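Local coordinates for lectin (Trichosanthes anguina, PDB 4HR6), which binds galactosides such as methyl alpha-D-galactopyranoside through its beta-trefoil lectin domains, and is a nontoxic three-chain homologue of type II ribosome-inactivating proteins, at residues V20-A25 with V54-K59; S31-Y36 with Q44-H49; T114-E119 with Q127-G132. All blocks are in the same frame, centred on the assembly; numbering follows the deposited sequence.

Contact 1: V20-A25 with V54-K59; sequences VDVAGA and VRSLGK. With AMG (methyl alpha-D-galactopyranoside), chain D.
Behind the galactoside pocket of the first beta-trefoil domain, V22 at the end of strand 19-22 meets S56, the last residue of strand 54-56, and L57 just beyond it. V22 and L57 reach for each other tip to tip, with V22 CG1 3.6 Å from L57 CD1. The valine sets this methyl between its backbone N and carbonyl carbon (chi1 38°), and from there CG1 also lies 3.9 Å from S56 OG, whose polar need is met by K45 O. Small, branched valine suits a buried place between a serine and a leucine, and I74 adds to its apolar surroundings. In this domain, built as a ricin-type trefoil, strand 54-56 leads into a type I' turn from S56 to K59; K59 N bonds to S56 O at 2.9 Å, and G58 takes a positive phi that glycine accepts readily. L57 stands at the first corner of that turn, its CD1 also 3.9 Å from A25 O. Next to V22 in the strand, D21 starts its side chain on the side away from 54-59, and its carboxylate binds the sugar: OD1 accepts from O3 of the galactoside at 2.6 Å, and OD2 from O4 at 2.8 Å. G24 N donates to the same O4 at 3.0 Å, giving that axial hydroxyl, the mark of galactose, two partners here; N43 and Q41 also bond the sugar.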
loop_
_atom_site.group_PDB
_atom_site.type_symbol
_atom_site.label_atom_id
_atom_site.label_comp_id
_atom_site.label_asym_id
_atom_site.label_seq_id
_atom_site.Cartn_x
_atom_site.Cartn_y
_atom_site.Cartn_z
ATOM N N VAL C 20 4.557 9.567 -21.011
ATOM C CA VAL C 20 4.134 10.816 -21.608
ATOM C C VAL C 20 5.389 11.637 -21.964
ATOM O O VAL C 20 6.291 11.849 -21.143
ATOM C CB VAL C 20 3.184 11.572 -20.668
ATOM C CG1 VAL C 20 2.822 12.935 -21.229
ATOM C CG2 VAL C 20 1.926 10.743 -20.423
ATOM N N ASP C 21 5.438 12.077 -23.217
ATOM C CA ASP C 21 6.674 12.537 -23.845
ATOM C C ASP C 21 6.287 13.622 -24.851
ATOM O O ASP C 21 5.431 13.397 -25.713
ATOM C CB ASP C 21 7.368 11.331 -24.508
ATOM C CG ASP C 21 8.565 11.715 -25.374
ATOM O OD1 ASP C 21 9.624 11.047 -25.281
ATOM O OD2 ASP C 21 8.436 12.664 -26.171
ATOM N N VAL C 22 6.872 14.810 -24.717
ATOM C CA VAL C 22 6.568 15.893 -25.662
ATOM C C VAL C 22 7.392 15.646 -26.936
ATOM O O VAL C 22 8.623 15.590 -26.892
ATOM C CB VAL C 22 6.714 17.327 -25.059
ATOM C CG1 VAL C 22 7.891 17.438 -24.103
ATOM C CG2 VAL C 22 6.802 18.380 -26.161
ATOM N N ALA C 23 6.685 15.467 -28.056
ATOM C CA ALA C 23 7.274 14.944 -29.296
ATOM C C ALA C 23 8.544 15.680 -29.738
ATOM O O ALA C 23 8.511 16.885 -29.972
ATOM C CB ALA C 23 6.239 14.976 -30.411
ATOM N N GLY C 24 9.658 14.945 -29.810
ATOM C CA GLY C 24 10.923 15.452 -30.355
ATOM C C GLY C 24 11.658 16.525 -29.563
ATOM O O GLY C 24 12.687 17.033 -30.018
ATOM N N ALA C 25 11.147 16.861 -28.378
ATOM C CA ALA C 25 11.708 17.920 -27.534
ATOM C C ALA C 25 11.417 19.319 -28.080
ATOM O O ALA C 25 12.124 20.271 -27.750
ATOM C CB ALA C 25 13.207 17.718 -27.324
ATOM N N VAL C 54 0.917 21.600 -14.833
ATOM C CA VAL C 54 1.847 20.520 -15.060
ATOM C C VAL C 54 2.741 20.950 -16.216
ATOM O O VAL C 54 2.229 21.322 -17.278
ATOM C CB VAL C 54 1.066 19.236 -15.431
ATOM C CG1 VAL C 54 2.009 18.059 -15.583
ATOM C CG2 VAL C 54 0.003 18.956 -14.381
ATOM N N ARG C 55 4.060 20.889 -16.026
ATOM C CA ARG C 55 5.007 21.529 -16.951
ATOM C C ARG C 55 6.123 20.632 -17.400
ATOM O O ARG C 55 6.718 19.938 -16.588
ATOM C CB ARG C 55 5.639 22.774 -16.308
ATOM C CG ARG C 55 4.631 23.689 -15.626
ATOM C CD ARG C 55 5.100 25.142 -15.520
ATOM N NE ARG C 55 4.076 25.968 -14.882
ATOM C CZ ARG C 55 4.226 27.241 -14.510
ATOM N NH1 ARG C 55 5.362 27.896 -14.728
ATOM N NH2 ARG C 55 3.215 27.871 -13.927
ATOM N N SER C 56 6.410 20.663 -18.703
ATOM C CA SER C 56 7.641 20.104 -19.237
ATOM C C SER C 56 8.340 21.166 -20.075
ATOM O O SER C 56 7.685 22.038 -20.658
ATOM C CB SER C 56 7.373 18.876 -20.091
ATOM O OG SER C 56 8.588 18.177 -20.311
ATOM N N LEU C 57 9.672 21.099 -20.093
ATOM C CA LEU C 57 10.527 22.027 -20.846
ATOM C C LEU C 57 10.257 23.514 -20.584
ATOM O O LEU C 57 10.633 24.354 -21.395
ATOM C CB LEU C 57 10.418 21.745 -22.350
ATOM C CG LEU C 57 10.693 20.298 -22.763
ATOM C CD1 LEU C 57 10.376 20.100 -24.237
ATOM C CD2 LEU C 57 12.127 19.900 -22.447
ATOM N N GLY C 58 9.621 23.835 -19.461
ATOM C CA GLY C 58 9.309 25.220 -19.121
ATOM C C GLY C 58 7.916 25.651 -19.524
ATOM O O GLY C 58 7.425 26.675 -19.046
ATOM N N LYS C 59 7.270 24.878 -20.396
ATOM C CA LYS C 59 5.913 25.198 -20.861
ATOM C C LYS C 59 4.902 24.224 -20.256
ATOM O O LYS C 59 5.232 23.060 -20.014
ATOM C CB LYS C 59 5.851 25.137 -22.392
HETATM C C1 AMG D . 13.454 11.643 -29.851
HETATM C C2 AMG D . 13.314 11.892 -28.348
HETATM C C3 AMG D . 12.182 11.060 -27.737
HETATM C C4 AMG D . 10.884 11.159 -28.543
HETATM C C5 AMG D . 11.122 11.025 -30.056
HETATM C C6 AMG D . 9.861 11.361 -30.853
HETATM C C7 AMG D . 15.111 10.228 -30.864
HETATM O O1 AMG D . 13.911 10.302 -30.090
HETATM O O2 AMG D . 14.549 11.568 -27.699
HETATM O O3 AMG D . 11.938 11.485 -26.387
HETATM O O4 AMG D . 10.226 12.395 -28.243
HETATM O O5 AMG D . 12.191 11.878 -30.494
HETATM O O6 AMG D . 9.754 10.503 -31.994
#

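Contact 2: S31-Y36 with Q44-H49. With AMG (methyl alpha-D-galactopyranoside), chain D.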
loop_
_atom_site.group_PDB
_atom_site.type_symbol
_atom_site.label_atom_id
_atom_site.label_comp_id
_atom_site.label_asym_id
_atom_site.label_seq_id
_atom_site.Cartn_x
_atom_site.Cartn_y
_atom_site.Cartn_z
ATOM N N SER C 31 3.175 22.494 -29.509
ATOM C CA SER C 31 3.723 21.156 -29.757
ATOM C C SER C 31 2.880 20.038 -29.113
ATOM O O SER C 31 2.114 20.275 -28.166
ATOM C CB SER C 31 5.168 21.074 -29.259
ATOM O OG SER C 31 5.861 22.290 -29.508
ATOM N N ARG C 32 3.035 18.825 -29.644
ATOM C CA ARG C 32 2.172 17.691 -29.301
ATOM C C ARG C 32 2.887 16.695 -28.373
ATOM O O ARG C 32 4.127 16.617 -28.352
ATOM C CB ARG C 32 1.702 16.991 -30.583
ATOM N N LEU C 33 2.098 15.937 -27.612
ATOM C CA LEU C 33 2.642 14.927 -26.676
ATOM C C LEU C 33 2.213 13.522 -27.048
ATOM O O LEU C 33 1.034 13.263 -27.316
ATOM C CB LEU C 33 2.255 15.197 -25.217
ATOM C CG LEU C 33 1.114 16.181 -24.982
ATOM C CD1 LEU C 33 0.129 15.688 -23.930
ATOM C CD2 LEU C 33 1.698 17.542 -24.628
ATOM N N ILE C 34 3.188 12.621 -27.016
ATOM C CA ILE C 34 2.999 11.227 -27.389
ATOM C C ILE C 34 3.250 10.265 -26.217
ATOM O O ILE C 34 3.774 10.669 -25.178
ATOM C CB ILE C 34 3.973 10.840 -28.528
ATOM C CG1 ILE C 34 5.426 11.132 -28.132
ATOM C CG2 ILE C 34 3.619 11.595 -29.801
ATOM C CD1 ILE C 34 6.459 10.442 -28.994
ATOM N N LEU C 35 2.872 9.000 -26.405
ATOM C CA LEU C 35 3.434 7.902 -25.630
ATOM C C LEU C 35 4.759 7.522 -26.258
ATOM O O LEU C 35 4.858 7.459 -27.472
ATOM C CB LEU C 35 2.542 6.666 -25.670
ATOM C CG LEU C 35 1.191 6.666 -24.971
ATOM C CD1 LEU C 35 0.638 5.250 -25.040
ATOM C CD2 LEU C 35 1.289 7.148 -23.530
ATOM N N TYR C 36 5.759 7.222 -25.436
ATOM C CA TYR C 36 7.072 6.826 -25.932
ATOM C C TYR C 36 7.793 5.997 -24.859
ATOM O O TYR C 36 7.573 6.208 -23.678
ATOM C CB TYR C 36 7.887 8.079 -26.298
ATOM C CG TYR C 36 9.030 7.821 -27.257
ATOM C CD1 TYR C 36 8.822 7.817 -28.643
ATOM C CD2 TYR C 36 10.316 7.573 -26.790
ATOM C CE1 TYR C 36 9.865 7.573 -29.530
ATOM C CE2 TYR C 36 11.365 7.324 -27.670
ATOM C CZ TYR C 36 11.133 7.328 -29.037
ATOM O OH TYR C 36 12.171 7.088 -29.899
ATOM N N GLN C 44 10.606 13.993 -21.009
ATOM C CA GLN C 44 9.700 13.102 -20.259
ATOM C C GLN C 44 9.547 13.482 -18.785
ATOM O O GLN C 44 8.764 12.861 -18.072
ATOM C CB GLN C 44 10.157 11.649 -20.385
ATOM C CG GLN C 44 9.789 11.046 -21.727
ATOM C CD GLN C 44 10.213 9.605 -21.875
ATOM O OE1 GLN C 44 10.685 8.976 -20.923
ATOM N NE2 GLN C 44 10.049 9.070 -23.084
ATOM N N LYS C 45 10.290 14.496 -18.340
ATOM C CA LYS C 45 10.168 15.010 -16.982
ATOM C C LYS C 45 8.993 15.958 -16.945
ATOM O O LYS C 45 8.860 16.823 -17.806
ATOM C CB LYS C 45 11.415 15.778 -16.542
ATOM C CG LYS C 45 12.734 15.058 -16.741
ATOM C CD LYS C 45 12.948 13.922 -15.759
ATOM C CE LYS C 45 14.392 13.434 -15.828
ATOM N NZ LYS C 45 14.494 11.950 -15.709
ATOM N N TRP C 46 8.138 15.792 -15.947
ATOM C CA TRP C 46 7.001 16.671 -15.749
ATOM C C TRP C 46 7.040 17.229 -14.337
ATOM O O TRP C 46 7.291 16.502 -13.365
ATOM C CB TRP C 46 5.699 15.924 -16.013
ATOM C CG TRP C 46 5.535 15.579 -17.458
ATOM C CD1 TRP C 46 5.946 14.442 -18.074
ATOM C CD2 TRP C 46 4.948 16.403 -18.476
ATOM N NE1 TRP C 46 5.637 14.491 -19.411
ATOM C CE2 TRP C 46 5.030 15.686 -19.688
ATOM C CE3 TRP C 46 4.362 17.676 -18.481
ATOM C CZ2 TRP C 46 4.541 16.197 -20.904
ATOM C CZ3 TRP C 46 3.872 18.184 -19.688
ATOM C CH2 TRP C 46 3.965 17.438 -20.883
ATOM N N THR C 47 6.787 18.530 -14.247
ATOM C CA THR C 47 6.885 19.261 -13.008
ATOM C C THR C 47 5.516 19.788 -12.638
ATOM O O THR C 47 4.879 20.491 -13.426
ATOM C CB THR C 47 7.905 20.406 -13.130
ATOM O OG1 THR C 47 9.185 19.847 -13.434
ATOM C CG2 THR C 47 8.021 21.209 -11.816
ATOM N N PHE C 48 5.074 19.433 -11.432
ATOM C CA PHE C 48 3.778 19.845 -10.899
ATOM C C PHE C 48 3.976 21.023 -9.947
ATOM O O PHE C 48 4.894 21.002 -9.129
ATOM C CB PHE C 48 3.130 18.677 -10.131
ATOM C CG PHE C 48 2.684 17.534 -11.008
ATOM C CD1 PHE C 48 3.609 16.727 -11.642
ATOM C CD2 PHE C 48 1.337 17.266 -11.179
ATOM C CE1 PHE C 48 3.191 15.677 -12.454
ATOM C CE2 PHE C 48 0.911 16.222 -11.988
ATOM C CZ PHE C 48 1.837 15.426 -12.620
ATOM N N HIS C 49 3.110 22.032 -10.044
ATOM C CA HIS C 49 3.222 23.248 -9.244
ATOM C C HIS C 49 1.982 23.440 -8.409
ATOM O O HIS C 49 0.966 22.826 -8.678
ATOM C CB HIS C 49 3.399 24.463 -10.160
ATOM C CG HIS C 49 4.728 24.507 -10.836
ATOM N ND1 HIS C 49 5.812 25.166 -10.299
ATOM C CD2 HIS C 49 5.157 23.947 -11.988
ATOM C CE1 HIS C 49 6.852 25.021 -11.098
ATOM N NE2 HIS C 49 6.480 24.289 -12.134
HETATM C C1 AMG D . 13.454 11.643 -29.851
HETATM C C2 AMG D . 13.314 11.892 -28.348
HETATM C C3 AMG D . 12.182 11.060 -27.737
HETATM C C4 AMG D . 10.884 11.159 -28.543
HETATM C C5 AMG D . 11.122 11.025 -30.056
HETATM C C6 AMG D . 9.861 11.361 -30.853
HETATM C C7 AMG D . 15.111 10.228 -30.864
HETATM O O1 AMG D . 13.911 10.302 -30.090
HETATM O O2 AMG D . 14.549 11.568 -27.699
HETATM O O3 AMG D . 11.938 11.485 -26.387
HETATM O O4 AMG D . 10.226 12.395 -28.243
HETATM O O5 AMG D . 12.191 11.878 -30.494
HETATM O O6 AMG D . 9.754 10.503 -31.994
#
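Y36 carries its CG anti to the backbone N (chi1 -159°), while Q44 sets its CG beside its own backbone N and runs extended beyond it (chi2 -179°), bringing the amide to the edge of the tyrosine ring. The two side chains cross at about a right angle, ring and amide planes 61° apart. NE2 of Q44 lies 4.0 Å from Y36 CB and 3.8 Å from Y36 O, a van der Waals approach and not a bond. The amide's hydrogen bonds go to other groups: NE2 gives to P37 O and to D21 OD1, and OE1 accepts from G39 N. A glutamine suits the place because one buried amide can serve both donors and acceptors, and through D21 it is a second-shell support of a sugar-binding carboxylate. Q44, K45 and W46 are the QxW signature of the ricin-type beta-trefoil, in which the tryptophan goes into the domain core. Here L33 CD2 touches the edge of the indole at W46 CH2, 4.4 Å away, and W46 NE1 is satisfied by V20 O. The flat, apolar indole fills space beside the leucine while its single N-H still finds a carbonyl. On the pocket side, Y36 lays a ring face against the galactoside: C4 stands 3.7 Å above the ring plane, over its centre, and C5 is 3.7 Å from Y36 CE1, a CH-pi contact of the sugar against the aromatic face. I34 adds an apolar wall, its CD1 4.0 Å from C6 of the sugar.

Contact 3: T114-E119 with Q127-G132; sequences TNLTME and QGWRVG
Q127 and W129 flank G128 in a QxW signature of the ricin-type beta-trefoil, and each meets a residue of 114-119: Q127 meets E119, and W129 meets L116. The apolar part of the contact is L116 against the indole, with CD1 4.2 Å from W129 CH2. Both are buried among V20 and L35, with L33 also against L116, so that a branched leucine and a broad flat ring suit the interior of the domain. The second part is van der Waals contact around the glutamine amide. Q127 NE2 lies 4.1 Å from E119 CB and 3.9 Å from E119 O, too far for a bond across the segments. Hydrogen bonds to other parts of the chain hold the polar groups. NE2 of Q127 donates to V120 O and T106 OG1, and its OE1 accepts from T122 N; an amide can knit together strands 103-106 and 117-120 and the loop that follows. W129 NE1 is likewise taken up by L105 O. The carboxylate of E119 turns back from Q127, because its chain bends at chi2 (-67°) after CB has pointed across, and N108 ND2 bonds to OE2. On the same strand, two residues earlier, the hydroxyl of T117 comes close to this carboxylate, its OG1 2.9 Å from E119 OE2.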
loop_
_atom_site.group_PDB
_atom_site.type_symbol
_atom_site.label_atom_id
_atom_site.label_comp_id
_atom_site.label_asym_id
_atom_site.label_seq_id
_atom_site.Cartn_x
_atom_site.Cartn_y
_atom_site.Cartn_z
ATOM N N THR C 114 2.057 7.385 -30.431
ATOM C CA THR C 114 0.634 7.739 -30.513
ATOM C C THR C 114 0.370 9.136 -29.959
ATOM O O THR C 114 0.887 9.494 -28.904
ATOM C CB THR C 114 -0.236 6.771 -29.689
ATOM O OG1 THR C 114 -0.093 5.439 -30.196
ATOM C CG2 THR C 114 -1.712 7.186 -29.726
ATOM N N ASN C 115 -0.461 9.908 -30.652
ATOM C CA ASN C 115 -0.864 11.234 -30.172
ATOM C C ASN C 115 -1.800 11.102 -28.978
ATOM O O ASN C 115 -2.761 10.322 -29.022
ATOM C CB ASN C 115 -1.560 12.040 -31.282
ATOM C CG ASN C 115 -0.636 12.365 -32.450
ATOM O OD1 ASN C 115 0.587 12.317 -32.323
ATOM N ND2 ASN C 115 -1.225 12.701 -33.597
ATOM N N LEU C 116 -1.510 11.852 -27.910
ATOM C CA LEU C 116 -2.380 11.881 -26.731
ATOM C C LEU C 116 -3.487 12.899 -26.940
ATOM O O LEU C 116 -3.282 13.954 -27.545
ATOM C CB LEU C 116 -1.604 12.210 -25.447
ATOM C CG LEU C 116 -0.414 11.319 -25.057
ATOM C CD1 LEU C 116 -0.034 11.579 -23.605
ATOM C CD2 LEU C 116 -0.707 9.843 -25.276
ATOM N N THR C 117 -4.654 12.585 -26.402
ATOM C CA THR C 117 -5.858 13.331 -26.698
ATOM C C THR C 117 -6.771 13.395 -25.485
ATOM O O THR C 117 -6.690 12.553 -24.589
ATOM C CB THR C 117 -6.613 12.680 -27.888
ATOM O OG1 THR C 117 -7.927 13.240 -28.001
ATOM C CG2 THR C 117 -6.740 11.162 -27.712
ATOM N N MET C 118 -7.628 14.410 -25.465
ATOM C CA MET C 118 -8.746 14.459 -24.538
ATOM C C MET C 118 -9.953 13.766 -25.183
ATOM O O MET C 118 -10.290 14.025 -26.345
ATOM C CB MET C 118 -9.068 15.904 -24.158
ATOM C CG MET C 118 -7.893 16.644 -23.510
ATOM S SD MET C 118 -7.288 15.939 -21.946
ATOM C CE MET C 118 -8.757 16.173 -20.950
ATOM N N GLU C 119 -10.563 12.847 -24.429
ATOM C CA GLU C 119 -11.718 12.075 -24.879
ATOM C C GLU C 119 -12.703 11.963 -23.740
ATOM O O GLU C 119 -12.370 12.234 -22.583
ATOM C CB GLU C 119 -11.314 10.655 -25.298
ATOM C CG GLU C 119 -10.242 10.559 -26.375
ATOM C CD GLU C 119 -10.699 11.080 -27.733
ATOM O OE1 GLU C 119 -11.897 11.431 -27.877
ATOM O OE2 GLU C 119 -9.847 11.133 -28.653
ATOM N N GLN C 127 -7.189 5.293 -20.443
ATOM C CA GLN C 127 -7.298 6.524 -19.649
ATOM C C GLN C 127 -6.703 6.423 -18.216
ATOM O O GLN C 127 -7.016 7.239 -17.341
ATOM C CB GLN C 127 -8.770 6.941 -19.585
ATOM C CG GLN C 127 -9.388 7.084 -20.974
ATOM C CD GLN C 127 -10.806 7.606 -20.946
ATOM O OE1 GLN C 127 -11.681 7.046 -20.273
ATOM N NE2 GLN C 127 -11.052 8.687 -21.689
ATOM N N GLY C 128 -5.847 5.429 -17.987
ATOM C CA GLY C 128 -5.253 5.191 -16.669
ATOM C C GLY C 128 -3.799 5.590 -16.651
ATOM O O GLY C 128 -3.026 5.230 -17.546
ATOM N N TRP C 129 -3.410 6.343 -15.630
ATOM C CA TRP C 129 -2.033 6.846 -15.560
ATOM C C TRP C 129 -1.450 6.713 -14.155
ATOM O O TRP C 129 -2.172 6.819 -13.182
ATOM C CB TRP C 129 -2.000 8.318 -15.980
ATOM C CG TRP C 129 -2.654 8.581 -17.283
ATOM C CD1 TRP C 129 -3.936 8.994 -17.487
ATOM C CD2 TRP C 129 -2.061 8.447 -18.567
ATOM N NE1 TRP C 129 -4.178 9.125 -18.826
ATOM C CE2 TRP C 129 -3.041 8.792 -19.514
ATOM C CE3 TRP C 129 -0.789 8.061 -19.012
ATOM C CZ2 TRP C 129 -2.798 8.767 -20.882
ATOM C CZ3 TRP C 129 -0.541 8.035 -20.376
ATOM C CH2 TRP C 129 -1.544 8.393 -21.298
ATOM N N ARG C 130 -0.142 6.480 -14.094
ATOM C CA ARG C 130 0.642 6.514 -12.871
ATOM C C ARG C 130 1.570 7.731 -12.872
ATOM O O ARG C 130 2.529 7.806 -13.669
ATOM C CB ARG C 130 1.509 5.265 -12.738
ATOM C CG ARG C 130 2.313 5.233 -11.444
ATOM C CD ARG C 130 3.454 4.234 -11.538
ATOM N NE ARG C 130 2.971 2.855 -11.588
ATOM C CZ ARG C 130 3.733 1.798 -11.837
ATOM N NH1 ARG C 130 5.032 1.939 -12.077
ATOM N NH2 ARG C 130 3.184 0.583 -11.875
ATOM N N VAL C 131 1.295 8.657 -11.962
ATOM C CA VAL C 131 2.193 9.782 -11.716
ATOM C C VAL C 131 3.215 9.338 -10.689
ATOM O O VAL C 131 2.873 9.029 -9.558
ATOM C CB VAL C 131 1.426 10.989 -11.179
ATOM C CG1 VAL C 131 2.384 12.131 -10.881
ATOM C CG2 VAL C 131 0.361 11.399 -12.174
ATOM N N GLY C 132 4.466 9.275 -11.096
ATOM C CA GLY C 132 5.498 8.734 -10.254
ATOM C C GLY C 132 6.704 8.377 -11.077
ATOM O O GLY C 132 6.605 8.169 -12.289
#

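Contacts 1 and 2 both touch the bound galactoside, their centres about 4 Å apart. Contact 2 is nested along the chain inside the loop closed by contact 1, and the two are joined in both sheets: D21 O lies 2.7 Å from I34 N, and R55 O 2.7 Å from T47 N. Contact 3 follows later in the chain, its centre about 10 Å from that of contact 2 and about 14 Å from that of contact 1. It repeats the layout of contact 2, L116 and W129 answering to L33 and W46. Its L116 side chain is about 11 Å from the sugar. V20 CG2 reaches W129 CZ3 at 3.7 Å, and L33 O lies 3.0 Å from L116 N.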